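Long-range contact in alpha-fucosidase (Bifidobacterium bifidum, PDB 2EAB), which probably hydrolyses alpha-1,2-linked L-fucose from glycans, this chain being the catalytic part of a longer, calcium-binding glycoside hydrolase of family 95: residues S68-T73 with I142-G147. Residues are numbered along the deposited sequence; the frame is centred on the assembly and turned at random.
Sequences SRERVT and IYLDYG
With CG trans to the backbone N (chi1 -171°) and an extended chain, Arg69 reaches across to Tyr143, whose CG lies beside its own N (chi1 -78°) and turns the ring toward the arginine. The two belong to neighbouring antiparallel strands, 69-76 and 140-145, in a beta-sandwich domain of the galactose-mutarotase-like type. The Arg69 guanidinium lies flat on the ring, planes 13° apart, in a cation-pi stack with CZ 3.9 Å from the ring centroid; NH2 sits over the ring centre. Arg71 runs alongside Tyr143, its CG 3.6 Å from CE1, while its charged end pairs with Asp141 and Asp43. With an alanine in place of Tyr143, the Arg69 guanidinium would probably lose its stacking surface and be left to swing, with a long salt bridge from NH1 to Asp145 OD2 (3.7 Å) still holding it at its edge. Glu70, Val72, Ile142 and Leu144 share the opposite, buried face, packed on strands 176-185 and 190-197; there Glu70 OE2 meets Arg180 and Tyr182. Paired backbone bonds join Glu70 to Leu144 and Val72 to Ile142. Past the strand end, Tyr146 N gives a nearly straight bond to Ser68 O (2.8 Å), and Gly147 N closes an Asx turn on Asp145 OD1. That same OD1 accepts from a water, which also lies 2.6 Å from Ser68 OG, itself hydrogen-bonded to Phe148 N.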
loop_
_atom_site.group_PDB
_atom_site.type_symbol
_atom_site.label_atom_id
_atom_site.label_comp_id
_atom_site.label_asym_id
_atom_site.label_seq_id
_atom_site.Cartn_x
_atom_site.Cartn_y
_atom_site.Cartn_z
ATOM N N SER A 68 -4.067 7.916 -33.941
ATOM C CA SER A 68 -4.052 6.867 -34.956
ATOM C C SER A 68 -3.618 5.508 -34.405
ATOM O O SER A 68 -4.376 4.545 -34.472
ATOM C CB SER A 68 -3.188 7.270 -36.152
ATOM O OG SER A 68 -3.325 6.327 -37.201
ATOM N N ARG A 69 -2.402 5.424 -33.873
ATOM C CA ARG A 69 -1.942 4.161 -33.301
ATOM C C ARG A 69 -2.173 4.185 -31.798
ATOM O O ARG A 69 -1.275 4.491 -31.007
ATOM C CB ARG A 69 -0.484 3.855 -33.665
ATOM C CG ARG A 69 -0.046 2.447 -33.266
ATOM C CD ARG A 69 1.183 2.001 -34.035
ATOM N NE ARG A 69 1.848 0.854 -33.413
ATOM C CZ ARG A 69 1.535 -0.422 -33.630
ATOM N NH1 ARG A 69 0.545 -0.754 -34.453
ATOM N NH2 ARG A 69 2.218 -1.378 -33.012
ATOM N N GLU A 70 -3.411 3.885 -31.428
ATOM C CA GLU A 70 -3.806 3.843 -30.033
ATOM C C GLU A 70 -3.087 2.709 -29.309
ATOM O O GLU A 70 -2.809 1.654 -29.891
ATOM C CB GLU A 70 -5.327 3.715 -29.919
ATOM C CG GLU A 70 -5.869 3.464 -28.510
ATOM C CD GLU A 70 -5.690 4.637 -27.542
ATOM O OE1 GLU A 70 -4.547 5.091 -27.332
ATOM O OE2 GLU A 70 -6.707 5.085 -26.966
ATOM N N ARG A 71 -2.791 2.949 -28.037
ATOM C CA ARG A 71 -2.019 2.032 -27.218
ATOM C C ARG A 71 -2.614 1.959 -25.819
ATOM O O ARG A 71 -2.895 2.991 -25.199
ATOM C CB ARG A 71 -0.567 2.508 -27.147
ATOM C CG ARG A 71 0.371 1.589 -26.388
ATOM C CD ARG A 71 1.769 2.160 -26.381
ATOM N NE ARG A 71 2.666 1.354 -25.557
ATOM C CZ ARG A 71 3.959 1.607 -25.363
ATOM N NH1 ARG A 71 4.542 2.660 -25.928
ATOM N NH2 ARG A 71 4.676 0.800 -24.592
ATOM N N VAL A 72 -2.814 0.732 -25.347
ATOM C CA VAL A 72 -3.138 0.468 -23.949
ATOM C C VAL A 72 -2.088 -0.498 -23.418
ATOM O O VAL A 72 -2.056 -1.667 -23.797
ATOM C CB VAL A 72 -4.553 -0.129 -23.778
ATOM C CG1 VAL A 72 -4.860 -0.375 -22.302
ATOM C CG2 VAL A 72 -5.603 0.780 -24.409
ATOM N N THR A 73 -1.210 0.007 -22.562
ATOM C CA THR A 73 -0.185 -0.827 -21.949
ATOM C C THR A 73 -0.876 -1.809 -21.001
ATOM O O THR A 73 -1.780 -1.420 -20.255
ATOM C CB THR A 73 0.872 0.055 -21.269
ATOM O OG1 THR A 73 1.509 0.866 -22.268
ATOM C CG2 THR A 73 1.922 -0.778 -20.550
ATOM N N ILE A 142 -1.742 -3.527 -25.849
ATOM C CA ILE A 142 -2.785 -3.640 -26.859
ATOM C C ILE A 142 -2.635 -2.437 -27.785
ATOM O O ILE A 142 -2.639 -1.293 -27.326
ATOM C CB ILE A 142 -4.200 -3.630 -26.228
ATOM C CG1 ILE A 142 -4.337 -4.762 -25.202
ATOM C CG2 ILE A 142 -5.285 -3.732 -27.314
ATOM C CD1 ILE A 142 -5.534 -4.627 -24.276
ATOM N N TYR A 143 -2.470 -2.701 -29.081
ATOM C CA TYR A 143 -2.440 -1.635 -30.086
ATOM C C TYR A 143 -3.691 -1.656 -30.946
ATOM O O TYR A 143 -4.105 -2.709 -31.427
ATOM C CB TYR A 143 -1.200 -1.737 -30.975
ATOM C CG TYR A 143 0.070 -1.233 -30.331
ATOM C CD1 TYR A 143 0.342 0.132 -30.252
ATOM C CD2 TYR A 143 1.007 -2.120 -29.804
ATOM C CE1 TYR A 143 1.514 0.599 -29.671
ATOM C CE2 TYR A 143 2.185 -1.658 -29.215
ATOM C CZ TYR A 143 2.428 -0.300 -29.151
ATOM O OH TYR A 143 3.585 0.171 -28.579
ATOM N N LEU A 144 -4.289 -0.479 -31.113
ATOM C CA LEU A 144 -5.447 -0.297 -31.978
ATOM C C LEU A 144 -5.061 0.724 -33.039
ATOM O O LEU A 144 -5.079 1.928 -32.791
ATOM C CB LEU A 144 -6.667 0.171 -31.172
ATOM C CG LEU A 144 -7.084 -0.678 -29.964
ATOM C CD1 LEU A 144 -8.133 0.035 -29.122
ATOM C CD2 LEU A 144 -7.591 -2.039 -30.392
ATOM N N ASP A 145 -4.669 0.224 -34.209
ATOM C CA ASP A 145 -4.100 1.072 -35.255
ATOM C C ASP A 145 -5.165 1.455 -36.276
ATOM O O ASP A 145 -5.625 0.622 -37.055
ATOM C CB ASP A 145 -2.900 0.383 -35.927
ATOM C CG ASP A 145 -2.122 1.311 -36.855
ATOM O OD1 ASP A 145 -2.555 2.460 -37.089
ATOM O OD2 ASP A 145 -1.061 0.887 -37.362
ATOM N N TYR A 146 -5.547 2.729 -36.246
ATOM C CA TYR A 146 -6.602 3.266 -37.100
ATOM C C TYR A 146 -6.093 3.626 -38.495
ATOM O O TYR A 146 -6.889 3.824 -39.419
ATOM C CB TYR A 146 -7.241 4.489 -36.432
ATOM C CG TYR A 146 -8.193 4.166 -35.291
ATOM C CD1 TYR A 146 -7.745 3.522 -34.132
ATOM C CD2 TYR A 146 -9.539 4.521 -35.364
ATOM C CE1 TYR A 146 -8.618 3.230 -33.084
ATOM C CE2 TYR A 146 -10.420 4.239 -34.322
ATOM C CZ TYR A 146 -9.954 3.593 -33.183
ATOM O OH TYR A 146 -10.830 3.317 -32.155
ATOM N N GLY A 147 -4.772 3.721 -38.637
ATOM C CA GLY A 147 -4.132 3.988 -39.924
ATOM C C GLY A 147 -4.515 5.303 -40.579
ATOM O O GLY A 147 -4.665 5.366 -41.803
HETATM O O HOH W 1 -1.299 4.713 -37.606
#